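Local coordinates for ubiquitin-conjugating enzyme E2, putative (Trypanosoma cruzi, PDB 4DS2), which probably accepts activated ubiquitin, or a related modifier, as a thioester on a cysteine and passes it on to substrates, at residues A[94-99]-A[129-134]; A[71-76]-A[88-93]; A[35-40]-A[59-64]. All blocks are in the same frame, centred on the assembly; numbering follows the deposited sequence.

Interaction 1 of 3, residues A[94-99]-A[129-134]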
# COMPACT_ATOMS: atom_id res chain seq x y z
N VAL A 94 -3.76 -3.31 10.25
CA VAL A 94 -2.45 -2.68 10.42
C VAL A 94 -2.62 -1.54 11.44
O VAL A 94 -3.47 -0.64 11.24
CB VAL A 94 -1.88 -2.10 9.08
CG1 VAL A 94 -0.47 -1.54 9.29
CG2 VAL A 94 -1.88 -3.17 7.99
N TYR A 95 -1.88 -1.61 12.56
CA TYR A 95 -1.90 -0.51 13.52
C TYR A 95 -0.97 0.56 12.95
O TYR A 95 0.19 0.32 12.68
CB TYR A 95 -1.51 -0.96 14.93
CG TYR A 95 -1.66 0.12 15.99
CD1 TYR A 95 -2.92 0.51 16.43
CD2 TYR A 95 -0.54 0.78 16.52
CE1 TYR A 95 -3.07 1.51 17.39
CE2 TYR A 95 -0.67 1.78 17.49
CZ TYR A 95 -1.94 2.16 17.92
OH TYR A 95 -2.12 3.15 18.88
N SER A 96 -1.52 1.76 12.72
CA SER A 96 -0.81 2.84 12.06
C SER A 96 -1.57 4.14 12.18
O SER A 96 -2.82 4.14 12.19
CB SER A 96 -0.63 2.50 10.58
OG SER A 96 -0.34 3.66 9.81
N PRO A 97 -0.83 5.28 12.21
CA PRO A 97 -1.45 6.60 12.06
C PRO A 97 -2.07 6.86 10.67
O PRO A 97 -2.93 7.72 10.53
CB PRO A 97 -0.28 7.57 12.26
CG PRO A 97 0.93 6.74 12.62
CD PRO A 97 0.65 5.36 12.19
N LEU A 98 -1.60 6.10 9.67
CA LEU A 98 -1.97 6.38 8.26
C LEU A 98 -3.15 5.45 7.75
O LEU A 98 -3.77 5.71 6.70
CB LEU A 98 -0.69 6.35 7.37
CG LEU A 98 0.49 7.33 7.67
CD1 LEU A 98 1.77 6.85 6.99
CD2 LEU A 98 0.21 8.76 7.24
N VAL A 99 -3.50 4.44 8.55
CA VAL A 99 -4.54 3.46 8.22
C VAL A 99 -5.69 3.44 9.26
O VAL A 99 -5.44 3.45 10.46
CB VAL A 99 -3.95 2.04 8.14
CG1 VAL A 99 -5.02 1.06 7.63
CG2 VAL A 99 -2.69 2.03 7.28
N ASP A 129 5.78 1.90 1.12
CA ASP A 129 6.90 2.60 1.71
C ASP A 129 6.45 3.64 2.74
O ASP A 129 7.06 3.82 3.81
CB ASP A 129 7.70 3.29 0.61
CG ASP A 129 8.68 4.30 1.16
OD1 ASP A 129 9.59 3.90 1.96
OD2 ASP A 129 8.53 5.50 0.82
N ARG A 130 5.41 4.37 2.39
CA ARG A 130 4.91 5.42 3.25
C ARG A 130 4.46 4.86 4.59
O ARG A 130 4.78 5.38 5.63
CB ARG A 130 3.79 6.18 2.54
CG ARG A 130 3.05 7.18 3.38
CD ARG A 130 3.95 8.24 3.92
NE ARG A 130 3.15 9.18 4.69
CZ ARG A 130 3.65 10.10 5.51
NH1 ARG A 130 4.96 10.22 5.68
NH2 ARG A 130 2.83 10.92 6.16
N VAL A 131 3.70 3.77 4.53
CA VAL A 131 3.10 3.20 5.73
C VAL A 131 4.05 2.32 6.56
O VAL A 131 4.10 2.44 7.80
CB VAL A 131 1.85 2.43 5.33
CG1 VAL A 131 1.27 1.66 6.53
CG2 VAL A 131 0.84 3.44 4.77
N PHE A 132 4.82 1.48 5.88
CA PHE A 132 5.72 0.56 6.56
C PHE A 132 7.06 1.19 6.98
O PHE A 132 7.71 0.72 7.93
CB PHE A 132 5.99 -0.65 5.64
CG PHE A 132 4.83 -1.59 5.48
CD1 PHE A 132 3.85 -1.74 6.48
CD2 PHE A 132 4.74 -2.39 4.35
CE1 PHE A 132 2.81 -2.63 6.34
CE2 PHE A 132 3.71 -3.29 4.21
CZ PHE A 132 2.74 -3.41 5.21
N SER A 133 7.47 2.22 6.22
CA SER A 133 8.82 2.77 6.33
C SER A 133 8.92 4.26 6.61
O SER A 133 9.82 4.65 7.33
CB SER A 133 9.63 2.41 5.10
OG SER A 133 10.10 1.09 5.28
N GLN A 134 8.04 5.09 6.07
CA GLN A 134 8.18 6.52 6.29
C GLN A 134 7.09 7.06 7.19
O GLN A 134 6.75 8.22 7.12
CB GLN A 134 8.19 7.30 4.97
CG GLN A 134 9.20 6.82 3.92
CD GLN A 134 10.68 6.90 4.34
OE1 GLN A 134 11.05 7.58 5.31
NE2 GLN A 134 11.56 6.24 3.56
O HOH W 1 2.24 3.18 9.99

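Interaction 2 of 3, residues A[71-76]-A[88-93]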
# COMPACT_ATOMS: atom_id res chain seq x y z
N TYR A 71 0.85 -9.31 4.37
CA TYR A 71 -0.14 -8.24 4.39
C TYR A 71 -0.91 -8.31 3.09
O TYR A 71 -0.32 -8.34 2.01
CB TYR A 71 0.51 -6.87 4.50
CG TYR A 71 1.13 -6.59 5.84
CD1 TYR A 71 2.41 -7.03 6.14
CD2 TYR A 71 0.44 -5.88 6.82
CE1 TYR A 71 2.99 -6.78 7.37
CE2 TYR A 71 1.01 -5.61 8.05
CZ TYR A 71 2.29 -6.06 8.32
OH TYR A 71 2.86 -5.80 9.54
N GLN A 72 -2.23 -8.30 3.19
CA GLN A 72 -3.07 -8.32 2.04
C GLN A 72 -3.67 -6.96 1.75
O GLN A 72 -4.19 -6.30 2.66
CB GLN A 72 -4.20 -9.31 2.24
CG GLN A 72 -3.84 -10.70 1.76
CD GLN A 72 -4.72 -11.72 2.34
OE1 GLN A 72 -4.65 -12.03 3.54
NE2 GLN A 72 -5.58 -12.27 1.51
N LEU A 73 -3.64 -6.59 0.46
CA LEU A 73 -4.18 -5.31 0.01
C LEU A 73 -5.14 -5.48 -1.12
O LEU A 73 -5.17 -6.53 -1.75
CB LEU A 73 -3.06 -4.40 -0.44
CG LEU A 73 -2.06 -4.07 0.65
CD1 LEU A 73 -0.67 -4.52 0.22
CD2 LEU A 73 -2.13 -2.60 1.01
N SER A 74 -5.95 -4.43 -1.35
CA SER A 74 -6.84 -4.27 -2.51
C SER A 74 -6.49 -2.99 -3.20
O SER A 74 -6.47 -1.93 -2.56
CB SER A 74 -8.32 -4.14 -2.11
OG SER A 74 -8.80 -5.33 -1.55
N VAL A 75 -6.25 -3.07 -4.51
CA VAL A 75 -6.16 -1.91 -5.37
C VAL A 75 -7.42 -1.83 -6.22
O VAL A 75 -7.63 -2.68 -7.09
CB VAL A 75 -4.93 -2.03 -6.28
CG1 VAL A 75 -4.76 -0.76 -7.11
CG2 VAL A 75 -3.70 -2.35 -5.44
N LEU A 76 -8.25 -0.83 -5.95
CA LEU A 76 -9.48 -0.58 -6.68
C LEU A 76 -9.35 0.59 -7.68
O LEU A 76 -8.97 1.70 -7.32
CB LEU A 76 -10.59 -0.31 -5.67
CG LEU A 76 -12.01 0.15 -6.11
CD1 LEU A 76 -12.54 -0.53 -7.39
CD2 LEU A 76 -12.97 -0.07 -4.92
N VAL A 88 -5.79 2.34 -2.65
CA VAL A 88 -5.24 1.20 -1.91
C VAL A 88 -5.96 1.08 -0.55
O VAL A 88 -6.35 2.10 0.06
CB VAL A 88 -3.71 1.32 -1.78
CG1 VAL A 88 -3.07 0.11 -1.10
CG2 VAL A 88 -3.11 1.50 -3.18
N ARG A 89 -6.16 -0.18 -0.13
CA ARG A 89 -6.86 -0.52 1.11
C ARG A 89 -6.14 -1.70 1.72
O ARG A 89 -5.71 -2.58 0.99
CB ARG A 89 -8.29 -0.92 0.79
CG ARG A 89 -9.30 -0.83 1.93
CD ARG A 89 -10.72 -0.70 1.36
NE ARG A 89 -11.79 -0.96 2.34
CZ ARG A 89 -12.62 -0.03 2.85
NH1 ARG A 89 -12.54 1.25 2.51
NH2 ARG A 89 -13.57 -0.39 3.73
N PHE A 90 -5.96 -1.72 3.03
CA PHE A 90 -5.40 -2.92 3.68
C PHE A 90 -6.53 -3.85 4.00
O PHE A 90 -7.50 -3.40 4.63
CB PHE A 90 -4.60 -2.56 4.92
CG PHE A 90 -3.30 -1.92 4.58
CD1 PHE A 90 -3.24 -0.58 4.22
CD2 PHE A 90 -2.13 -2.67 4.53
CE1 PHE A 90 -2.04 -0.00 3.86
CE2 PHE A 90 -0.92 -2.08 4.19
CZ PHE A 90 -0.88 -0.75 3.86
N VAL A 91 -6.45 -5.10 3.52
CA VAL A 91 -7.38 -6.13 3.93
C VAL A 91 -6.94 -6.67 5.29
O VAL A 91 -7.78 -6.89 6.15
CB VAL A 91 -7.47 -7.31 2.94
CG1 VAL A 91 -8.33 -8.43 3.52
CG2 VAL A 91 -8.01 -6.84 1.59
N THR A 92 -5.63 -6.87 5.47
CA THR A 92 -5.05 -7.19 6.77
C THR A 92 -5.13 -5.96 7.67
O THR A 92 -4.75 -4.86 7.23
CB THR A 92 -3.55 -7.58 6.67
OG1 THR A 92 -3.38 -8.73 5.86
CG2 THR A 92 -2.96 -7.86 8.09
N PRO A 93 -5.59 -6.13 8.94
CA PRO A 93 -5.46 -4.97 9.83
C PRO A 93 -3.99 -4.61 10.06
O PRO A 93 -3.11 -5.49 9.99
CB PRO A 93 -6.11 -5.43 11.14
CG PRO A 93 -6.08 -6.92 11.08
CD PRO A 93 -6.22 -7.26 9.61

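Interaction 3 of 3, residues A[35-40]-A[59-64]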
# COMPACT_ATOMS: atom_id res chain seq x y z
N SER A 35 16.24 -6.43 -1.34
CA SER A 35 16.44 -5.32 -0.42
C SER A 35 15.69 -5.54 0.92
O SER A 35 14.48 -5.83 0.92
CB SER A 35 15.98 -4.01 -1.07
OG SER A 35 16.38 -2.90 -0.30
N PRO A 36 16.39 -5.38 2.07
CA PRO A 36 15.73 -5.41 3.38
C PRO A 36 14.89 -4.16 3.67
O PRO A 36 14.04 -4.22 4.55
CB PRO A 36 16.91 -5.46 4.35
CG PRO A 36 17.97 -4.67 3.66
CD PRO A 36 17.82 -4.99 2.19
N HIS A 37 15.14 -3.05 2.95
CA HIS A 37 14.42 -1.78 3.14
C HIS A 37 13.17 -1.65 2.30
O HIS A 37 12.31 -0.83 2.58
CB HIS A 37 15.32 -0.57 2.89
CG HIS A 37 14.70 0.75 3.31
ND1 HIS A 37 14.62 1.12 4.60
CD2 HIS A 37 14.08 1.75 2.57
CE1 HIS A 37 14.01 2.32 4.68
NE2 HIS A 37 13.67 2.70 3.44
N SER A 38 13.07 -2.45 1.25
CA SER A 38 11.89 -2.43 0.39
C SER A 38 10.93 -3.56 0.73
O SER A 38 11.31 -4.62 1.24
CB SER A 38 12.28 -2.46 -1.10
OG SER A 38 12.40 -1.14 -1.60
N THR A 39 9.68 -3.30 0.43
CA THR A 39 8.60 -4.23 0.67
C THR A 39 8.47 -5.06 -0.59
O THR A 39 8.67 -4.55 -1.69
CB THR A 39 7.30 -3.45 0.95
OG1 THR A 39 6.52 -3.33 -0.26
CG2 THR A 39 7.64 -2.01 1.54
N ALA A 40 8.17 -6.35 -0.45
CA ALA A 40 8.12 -7.24 -1.59
C ALA A 40 6.66 -7.60 -1.83
O ALA A 40 5.98 -8.08 -0.93
CB ALA A 40 8.98 -8.49 -1.32
N PRO A 59 9.18 -4.56 4.68
CA PRO A 59 10.64 -4.67 4.78
C PRO A 59 11.09 -5.34 6.09
O PRO A 59 10.49 -5.07 7.14
CB PRO A 59 11.10 -3.20 4.78
CG PRO A 59 9.97 -2.42 4.24
CD PRO A 59 8.76 -3.14 4.72
N ALA A 60 12.14 -6.18 6.04
CA ALA A 60 12.77 -6.75 7.25
C ALA A 60 13.27 -5.62 8.18
O ALA A 60 13.22 -5.71 9.41
CB ALA A 60 13.92 -7.67 6.87
N ASP A 61 13.78 -4.56 7.53
CA ASP A 61 13.97 -3.19 8.07
C ASP A 61 12.98 -2.68 9.13
O ASP A 61 13.39 -2.03 10.07
CB ASP A 61 13.86 -2.21 6.88
CG ASP A 61 14.93 -1.16 6.85
OD1 ASP A 61 16.14 -1.52 6.74
OD2 ASP A 61 14.55 0.03 6.88
N SER A 62 11.67 -2.91 8.94
CA SER A 62 10.67 -2.19 9.72
C SER A 62 9.99 -3.00 10.84
O SER A 62 10.05 -4.23 10.87
CB SER A 62 9.62 -1.59 8.78
OG SER A 62 8.69 -2.55 8.32
N VAL A 63 9.34 -2.26 11.73
CA VAL A 63 8.49 -2.79 12.81
C VAL A 63 7.49 -3.83 12.33
O VAL A 63 7.19 -4.81 13.03
CB VAL A 63 7.67 -1.65 13.48
CG1 VAL A 63 8.10 -1.42 14.92
CG2 VAL A 63 7.73 -0.34 12.69
N TYR A 64 6.99 -3.57 11.12
CA TYR A 64 5.92 -4.33 10.42
C TYR A 64 6.35 -5.60 9.67
O TYR A 64 5.50 -6.44 9.33
CB TYR A 64 5.27 -3.41 9.38
CG TYR A 64 4.58 -2.20 9.99
CD1 TYR A 64 3.30 -2.31 10.54
CD2 TYR A 64 5.20 -0.96 10.05
CE1 TYR A 64 2.67 -1.22 11.10
CE2 TYR A 64 4.58 0.13 10.61
CZ TYR A 64 3.31 -0.01 11.14
OH TYR A 64 2.66 1.07 11.69

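Interaction 1 of 3, residues A[94-99]-A[129-134]
Ser96 OG joins the two segments through water: it lies 2.6 Å from a water that donates a hydrogen bond to Val131 O at 3.0 Å. The same hydroxyl oxygen accepts from Leu98 N at 2.7 Å, with an N-H...O angle of 158°, which defines an ST turn. The turn fixes OG where, with chi1 at 161°, it faces the end of helix 120-132. No direct hydrogen bond crosses the contact; the rest is buried van der Waals packing, partly of leucine methyls on a guanidinium. Leu98 crosses Arg130 at about a right angle, both methyls lying against the arginine: CD1 is 3.6 Å from Arg130 NE, and CD2 is equally near Arg130 NH2. A bend of the Arg130 chain at chi2 (60°) carries the guanidinium beside Leu98, while its charge partner lies elsewhere, in a salt bridge to Asp141. On the helix, Val131 divides its branches: CG2 meets Leu98 CD1 at 4.2 Å, whereas CG1 reaches Val99 CG2 at 4.0 Å. Met109 also touches Arg130 and Val131. This geometry fits the ubiquitin-conjugating fold, in which the loop following the last sheet strand, which in E2 enzymes leads to the catalytic cysteine, packs on the helix that covers the sheet.

Interaction 2 of 3, residues A[71-76]-A[88-93]
Leu73 and Phe90 face each other as a non-hydrogen-bonded antiparallel pair, and their side chains form the close-packed, buried side of the contact. Leu73 CD2 sits over the centre of the Phe90 ring, 3.4 Å from the ring centroid and 12° off its normal, a CH-pi contact. Leu73 CG lies anti to the carbonyl carbon (chi1 -61°), which directs the branch alongside Phe90, pointing the same way, and sets CD2 over the ring. The same methyl reaches Val88 CG1 at 3.6 Å, so CD2 is shared by two neighbours on the face that helix 120-132 covers through Val127, Leu128 and Phe132. The other side is looser and open to solvent: Arg89 and Val91 are exposed there, the extended Arg89 chain leading away from its pair Ser74, while Ser74 OG merely abuts Val91 CG2 at 3.6 Å. Between the faces, Ser74 N donates to Arg89 O, and Arg89 N returns a bond to Ser74 O, both 3.0 Å. Beyond Phe90 the geometry fits a classic beta bulge, Val91 and Thr92 lying opposite Gln72: Gln72 O takes both Val91 N (2.7 Å) and Thr92 N (3.2 Å). Thr92 OG1 accepts from Gln72 N at 2.9 Å, nearly straight at 165°. The chemistry implies a division of labour: carbon packing seals the inner face, while a threonine hydroxyl continues the strand pairing where the second backbone leaves the sheet.

Interaction 3 of 3, residues A[35-40]-A[59-64]
Pro59 opens the second segment by setting its ring against the backbone carbonyls of Pro36 and His37 and the methyl of Thr39. Its CG lies 3.3 Å from His37 O, and its CD is 3.6 Å from Thr39 CG2, the Pro59 and Thr39 side chains lying side by side and pointing the same way. Phe132 of helix 120-132 touches both Pro59 and Thr39, which ties this inner end to the core. At Ala60 the contact thins: its CB comes no nearer to Pro36 CB than 4.5 Å, and its N, though close to Pro36 O, has a poor angle for bonding. Asp61 supplies the polar part. Its backbone N donates to Pro36 O at 3.0 Å, approaching from above the carbonyl plane, 35° out of it. Its OD2 accepts from His37 ND1 at 2.5 Å, a doubtful shortness from which no strength can be read. His37 CG lies anti to the backbone N (chi1 -169°), which brings the ring beside Asp61. Ring and carboxylate are nearly perpendicular; separately, ND1 stands 63° out of the carboxylate plane, above OD2. Ser62 N bonds to Pro59 O at 3.0 Å, closing a beta turn over Ala60 and Asp61. If the histidine bond is as modelled, ND1 would carry the proton, and the aspartate might favour a charged imidazole. The chemistry implies an outer polar tie between two loops, with proline packing beneath it.

Along the chain the contacts come in series: interaction 3 closes before interaction 2 opens, and interaction 2 before interaction 1. Interaction 1 has its centre about 12 Å from the centre of each of the other two, which are themselves about 17 Å apart. Interaction 2 joins the last two strands of the antiparallel sheet; interaction 3 pairs the loop before strand 40-46 with the loop after strand 51-57, and interaction 1 sets the loop after the last strand on helix 120-132. Phe132 connects them, its ring meeting those of Tyr71 and Tyr64. Tyr64 also links all three, its OH lying 2.8 Å from Tyr95 O and its O 2.7 Å from Tyr71 OH. Thus the contacts join sheet, helix and loops of the ubiquitin-conjugating fold.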